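Local coordinates for protein carboxyvinyl-carboxyphosphonate phosphorylmutase (Bacillus anthracis, PDB 4IQD) that belongs to the phosphoenolpyruvate phosphomutase family of TIM-barrel proteins and holds pyruvic acid in a pocket at the barrel, at residues V94-G99 against A107-E112; Y161-T166 against P213-M218. All coordinates share one frame; numbering follows the deposited sequence.

Two ways in which a TIM barrel is held together appear here in series along the chain, contact 1 closing before contact 2 opens. Contact 1 lies inside one beta-alpha-beta unit and ties the loop after strand 92-95 to helix 103-115 on the outside of the barrel. Contact 2 joins strands 161-166 and 215-217, with strand 191-194 coming between them along the chain, through their side chains. Both reach the parallel sheet that contains strands 92-95 and 161-166. They lie about 15 Å apart, centre to centre, and their nearest atoms about 6 Å, without touching. Each also carries a residue of the same pyruvic acid pocket, D95 in contact 1 and R165 in contact 2.

Contact 1 of 2, residues V94-G99 against A107-E112; sequences VDIDTG and ARTAVE
I96 and G99 meet T109 within a beta-alpha-beta unit of the TIM barrel, in which strand 92-95, helix 103-115 and strand 120-124 follow one another. The contact illustrates how the loop leaving a barrel strand can be fitted against the helix that comes next. T109 serves both loop residues with its two branches. Its methyl, CG2, lies anti to its own backbone N and meets I96, 4.0 Å from CD1 and 4.1 Å from CG2, so that one methyl touches two on the isoleucine. I96 achieves this with CG1 set between its backbone N and carbonyl carbon (chi1 66°). The hydroxyl branch turns to the last residue of the turn, where T109 OG1 is 3.2 Å from G99 O. T109 OG1 also hydrogen-bonds N105 O, its stronger partner one helical turn back, so whether its one proton goes to G99 O is not settled. F100 and S74 also pack on T109, whose side chain is buried.

The loop has its own internal bracing. I96 to G99 form a type II' beta turn, closed by G99 N to I96 O at 2.9 Å. Overlapping its start, D95, a residue of the pyruvic acid pocket, makes an Asx turn: D97 N donates to D95 OD1 over 3.0 Å. This donor comes from above the carboxylate plane, 51° out of it. On the helix, R108 NH1 forms a salt bridge with E112 OE2, 2.9 Å away and one turn along.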
loop_
_atom_site.group_PDB
_atom_site.type_symbol
_atom_site.label_atom_id
_atom_site.label_comp_id
_atom_site.label_asym_id
_atom_site.label_seq_id
_atom_site.Cartn_x
_atom_site.Cartn_y
_atom_site.Cartn_z
ATOM N N VAL A 94 -2.444 2.193 -16.626
ATOM C CA VAL A 94 -2.556 3.185 -15.575
ATOM C C VAL A 94 -3.605 4.237 -15.892
ATOM O O VAL A 94 -3.555 4.889 -16.930
ATOM C CB VAL A 94 -1.213 3.880 -15.334
ATOM C CG1 VAL A 94 -1.375 5.012 -14.337
ATOM C CG2 VAL A 94 -0.186 2.872 -14.854
ATOM N N ASP A 95 -4.559 4.385 -14.983
ATOM C CA ASP A 95 -5.543 5.449 -15.062
ATOM C C ASP A 95 -4.856 6.778 -14.784
ATOM O O ASP A 95 -4.482 7.065 -13.647
ATOM C CB ASP A 95 -6.653 5.202 -14.040
ATOM C CG ASP A 95 -7.669 6.332 -13.985
ATOM O OD1 ASP A 95 -7.734 7.138 -14.938
ATOM O OD2 ASP A 95 -8.419 6.406 -12.989
ATOM N N ILE A 96 -4.694 7.594 -15.819
ATOM C CA ILE A 96 -4.070 8.899 -15.643
ATOM C C ILE A 96 -5.077 10.048 -15.634
ATOM O O ILE A 96 -4.716 11.195 -15.890
ATOM C CB ILE A 96 -2.982 9.162 -16.706
ATOM C CG1 ILE A 96 -3.595 9.257 -18.103
ATOM C CG2 ILE A 96 -1.923 8.068 -16.656
ATOM C CD1 ILE A 96 -2.682 9.903 -19.119
ATOM N N ASP A 97 -6.330 9.738 -15.315
ATOM C CA ASP A 97 -7.403 10.735 -15.307
ATOM C C ASP A 97 -7.466 11.509 -16.623
ATOM O O ASP A 97 -7.747 10.936 -17.673
ATOM C CB ASP A 97 -7.251 11.702 -14.128
ATOM C CG ASP A 97 -7.391 11.014 -12.783
ATOM O OD1 ASP A 97 -8.070 9.969 -12.714
ATOM O OD2 ASP A 97 -6.825 11.524 -11.791
ATOM N N THR A 98 -7.189 12.807 -16.564
ATOM C CA THR A 98 -7.221 13.646 -17.755
ATOM C C THR A 98 -5.829 14.115 -18.182
ATOM O O THR A 98 -5.696 14.974 -19.052
ATOM C CB THR A 98 -8.127 14.871 -17.550
ATOM O OG1 THR A 98 -7.504 15.778 -16.634
ATOM C CG2 THR A 98 -9.476 14.446 -16.993
ATOM N N GLY A 99 -4.794 13.550 -17.567
ATOM C CA GLY A 99 -3.427 13.890 -17.916
ATOM C C GLY A 99 -2.800 14.882 -16.960
ATOM O O GLY A 99 -1.691 15.362 -17.193
ATOM N N ALA A 107 1.737 15.663 -21.857
ATOM C CA ALA A 107 2.988 15.289 -22.501
ATOM C C ALA A 107 4.016 14.767 -21.499
ATOM O O ALA A 107 4.720 13.801 -21.778
ATOM C CB ALA A 107 3.555 16.467 -23.278
ATOM N N ARG A 108 4.102 15.413 -20.339
ATOM C CA ARG A 108 5.056 15.008 -19.308
ATOM C C ARG A 108 4.604 13.735 -18.600
ATOM O O ARG A 108 5.418 12.873 -18.269
ATOM C CB ARG A 108 5.279 16.134 -18.291
ATOM C CG ARG A 108 5.753 15.650 -16.928
ATOM C CD ARG A 108 6.954 16.431 -16.424
ATOM N NE ARG A 108 7.502 15.849 -15.201
ATOM C CZ ARG A 108 7.501 16.450 -14.015
ATOM N NH1 ARG A 108 8.022 15.837 -12.960
ATOM N NH2 ARG A 108 6.986 17.666 -13.881
ATOM N N THR A 109 3.301 13.629 -18.369
ATOM C CA THR A 109 2.725 12.431 -17.781
ATOM C C THR A 109 3.074 11.218 -18.635
ATOM O O THR A 109 3.438 10.166 -18.115
ATOM C CB THR A 109 1.198 12.561 -17.644
ATOM O OG1 THR A 109 0.897 13.589 -16.694
ATOM C CG2 THR A 109 0.586 11.255 -17.171
ATOM N N ALA A 110 2.990 11.389 -19.952
ATOM C CA ALA A 110 3.301 10.323 -20.897
ATOM C C ALA A 110 4.749 9.866 -20.783
ATOM O O ALA A 110 5.032 8.673 -20.841
ATOM C CB ALA A 110 2.995 10.765 -22.321
ATOM N N VAL A 111 5.666 10.813 -20.624
ATOM C CA VAL A 111 7.078 10.476 -20.502
ATOM C C VAL A 111 7.338 9.727 -19.207
ATOM O O VAL A 111 8.051 8.727 -19.193
ATOM C CB VAL A 111 7.966 11.726 -20.517
ATOM C CG1 VAL A 111 9.430 11.329 -20.468
ATOM C CG2 VAL A 111 7.684 12.557 -21.747
ATOM N N GLU A 112 6.755 10.223 -18.121
ATOM C CA GLU A 112 6.939 9.621 -16.806
ATOM C C GLU A 112 6.442 8.184 -16.770
ATOM O O GLU A 112 7.026 7.337 -16.100
ATOM C CB GLU A 112 6.222 10.441 -15.735
ATOM C CG GLU A 112 6.828 11.806 -15.477
ATOM C CD GLU A 112 6.028 12.606 -14.471
ATOM O OE1 GLU A 112 4.798 12.404 -14.401
ATOM O OE2 GLU A 112 6.628 13.428 -13.746
#

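Contact 2 of 2, residues Y161-T166 against P213-M218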
loop_
_atom_site.group_PDB
_atom_site.type_symbol
_atom_site.label_atom_id
_atom_site.label_comp_id
_atom_site.label_asym_id
_atom_site.label_seq_id
_atom_site.Cartn_x
_atom_site.Cartn_y
_atom_site.Cartn_z
ATOM N N TYR A 161 0.492 2.424 -25.369
ATOM C CA TYR A 161 -0.838 1.990 -25.771
ATOM C C TYR A 161 -1.850 2.893 -25.087
ATOM O O TYR A 161 -1.756 3.138 -23.888
ATOM C CB TYR A 161 -1.046 0.537 -25.350
ATOM C CG TYR A 161 -2.239 -0.161 -25.963
ATOM C CD1 TYR A 161 -2.123 -0.852 -27.166
ATOM C CD2 TYR A 161 -3.470 -0.163 -25.324
ATOM C CE1 TYR A 161 -3.205 -1.507 -27.722
ATOM C CE2 TYR A 161 -4.557 -0.815 -25.871
ATOM C CZ TYR A 161 -4.420 -1.485 -27.070
ATOM O OH TYR A 161 -5.501 -2.135 -27.613
ATOM N N ILE A 162 -2.808 3.410 -25.846
ATOM C CA ILE A 162 -3.747 4.364 -25.281
ATOM C C ILE A 162 -5.161 3.834 -25.203
ATOM O O ILE A 162 -5.750 3.450 -26.213
ATOM C CB ILE A 162 -3.808 5.655 -26.094
ATOM C CG1 ILE A 162 -2.417 6.260 -26.252
ATOM C CG2 ILE A 162 -4.743 6.637 -25.419
ATOM C CD1 ILE A 162 -2.405 7.501 -27.104
ATOM N N VAL A 163 -5.709 3.830 -23.995
ATOM C CA VAL A 163 -7.122 3.558 -23.804
ATOM C C VAL A 163 -7.828 4.869 -23.482
ATOM O O VAL A 163 -7.415 5.594 -22.581
ATOM C CB VAL A 163 -7.355 2.546 -22.666
ATOM C CG1 VAL A 163 -8.838 2.402 -22.376
ATOM C CG2 VAL A 163 -6.739 1.200 -23.021
ATOM N N ALA A 164 -8.881 5.182 -24.232
ATOM C CA ALA A 164 -9.618 6.421 -24.018
ATOM C C ALA A 164 -10.971 6.174 -23.355
ATOM O O ALA A 164 -11.787 5.399 -23.853
ATOM C CB ALA A 164 -9.797 7.169 -25.332
ATOM N N ARG A 165 -11.203 6.837 -22.229
ATOM C CA ARG A 165 -12.464 6.701 -21.516
ATOM C C ARG A 165 -13.405 7.844 -21.852
ATOM O O ARG A 165 -12.993 8.999 -21.921
ATOM C CB ARG A 165 -12.231 6.671 -20.008
ATOM C CG ARG A 165 -13.515 6.553 -19.208
ATOM C CD ARG A 165 -13.320 6.996 -17.776
ATOM N NE ARG A 165 -14.537 6.833 -16.992
ATOM C CZ ARG A 165 -14.600 6.160 -15.849
ATOM N NH1 ARG A 165 -13.511 5.594 -15.352
ATOM N NH2 ARG A 165 -15.750 6.061 -15.199
ATOM N N THR A 166 -14.675 7.524 -22.064
ATOM C CA THR A 166 -15.674 8.561 -22.279
ATOM C C THR A 166 -16.884 8.354 -21.370
ATOM O O THR A 166 -17.395 7.242 -21.239
ATOM C CB THR A 166 -16.094 8.665 -23.766
ATOM O OG1 THR A 166 -17.107 9.666 -23.912
ATOM C CG2 THR A 166 -16.616 7.334 -24.285
ATOM N N PRO A 213 -10.919 -2.087 -30.035
ATOM C CA PRO A 213 -11.230 -3.002 -28.936
ATOM C C PRO A 213 -11.890 -2.236 -27.800
ATOM O O PRO A 213 -11.608 -1.054 -27.617
ATOM C CB PRO A 213 -9.854 -3.495 -28.493
ATOM C CG PRO A 213 -8.991 -3.339 -29.692
ATOM C CD PRO A 213 -9.489 -2.114 -30.390
ATOM N N LEU A 214 -12.763 -2.896 -27.049
ATOM C CA LEU A 214 -13.474 -2.225 -25.972
ATOM C C LEU A 214 -13.114 -2.795 -24.611
ATOM O O LEU A 214 -12.836 -3.986 -24.479
ATOM C CB LEU A 214 -14.984 -2.299 -26.197
ATOM C CG LEU A 214 -15.484 -1.689 -27.507
ATOM C CD1 LEU A 214 -16.996 -1.669 -27.538
ATOM C CD2 LEU A 214 -14.923 -0.293 -27.706
ATOM N N LEU A 215 -13.122 -1.922 -23.610
ATOM C CA LEU A 215 -12.836 -2.285 -22.231
ATOM C C LEU A 215 -14.127 -2.274 -21.430
ATOM O O LEU A 215 -14.969 -1.397 -21.611
ATOM C CB LEU A 215 -11.845 -1.280 -21.634
ATOM C CG LEU A 215 -11.229 -1.451 -20.240
ATOM C CD1 LEU A 215 -9.997 -0.587 -20.163
ATOM C CD2 LEU A 215 -12.179 -1.071 -19.117
ATOM N N ALA A 216 -14.272 -3.248 -20.540
ATOM C CA ALA A 216 -15.405 -3.301 -19.631
ATOM C C ALA A 216 -14.925 -3.006 -18.218
ATOM O O ALA A 216 -13.893 -3.515 -17.791
ATOM C CB ALA A 216 -16.066 -4.660 -19.692
ATOM N N ASN A 217 -15.673 -2.177 -17.502
ATOM C CA ASN A 217 -15.320 -1.789 -16.141
ATOM C C ASN A 217 -16.084 -2.590 -15.098
ATOM O O ASN A 217 -17.217 -2.248 -14.762
ATOM C CB ASN A 217 -15.613 -0.303 -15.938
ATOM C CG ASN A 217 -15.261 0.185 -14.544
ATOM O OD1 ASN A 217 -14.428 -0.403 -13.851
ATOM N ND2 ASN A 217 -15.892 1.275 -14.129
HETATM N N MSE A 218 -15.473 -3.648 -14.579
HETATM C CA MSE A 218 -16.136 -4.420 -13.537
HETATM C C MSE A 218 -15.862 -3.996 -12.108
HETATM O O MSE A 218 -15.306 -4.753 -11.318
HETATM C CB MSE A 218 -15.935 -5.918 -13.708
HETATM C CG MSE A 218 -17.031 -6.542 -14.527
HETATM SE SE MSE A 218 -18.738 -6.827 -13.601
HETATM C CE MSE A 218 -19.346 -5.033 -13.205
#
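V163 and L215 form the closest pair between strands 161-166 and 215-217, a case of TIM-barrel strands that are not sheet neighbours, strand 191-194 lying next to 161-166. Both side chains leave their backbones toward the other strand and meet in the barrel interior. V163 CG1 and L215 CD1 are 3.9 Å apart, methyl against methyl, and the two side chains cross at about a right angle. CG1 of V163 is itself anti to the backbone N (chi1 173°); in L215 it is CG that is anti (chi1 -174°), carrying CD1 across. The backbones stay well separated, 8.3 Å between V163 CA and L215 CA. At the start of strand 161-166, Y161 OH comes to 4.2 Å from P213 CG, so the end of the phenol lies against the proline ring.

Around this first shell, L215 rests on M239 and I241 of strand 239-242. Y161 packs edge-to-face with F21 of helix 14-26, whose V25 touches both Y161 and P213. Farther along strand 161-166, R165 forms salt bridges with D167 and E195, and its NH1 makes a weak hydrogen bond to pyruvic acid.

With no hydrogen bond joining the two segments, the contact rests on van der Waals touches. The V163-L215 pair is buried, purely apolar and non-directional, whereas R165 on the same strand brings charge to the pocket.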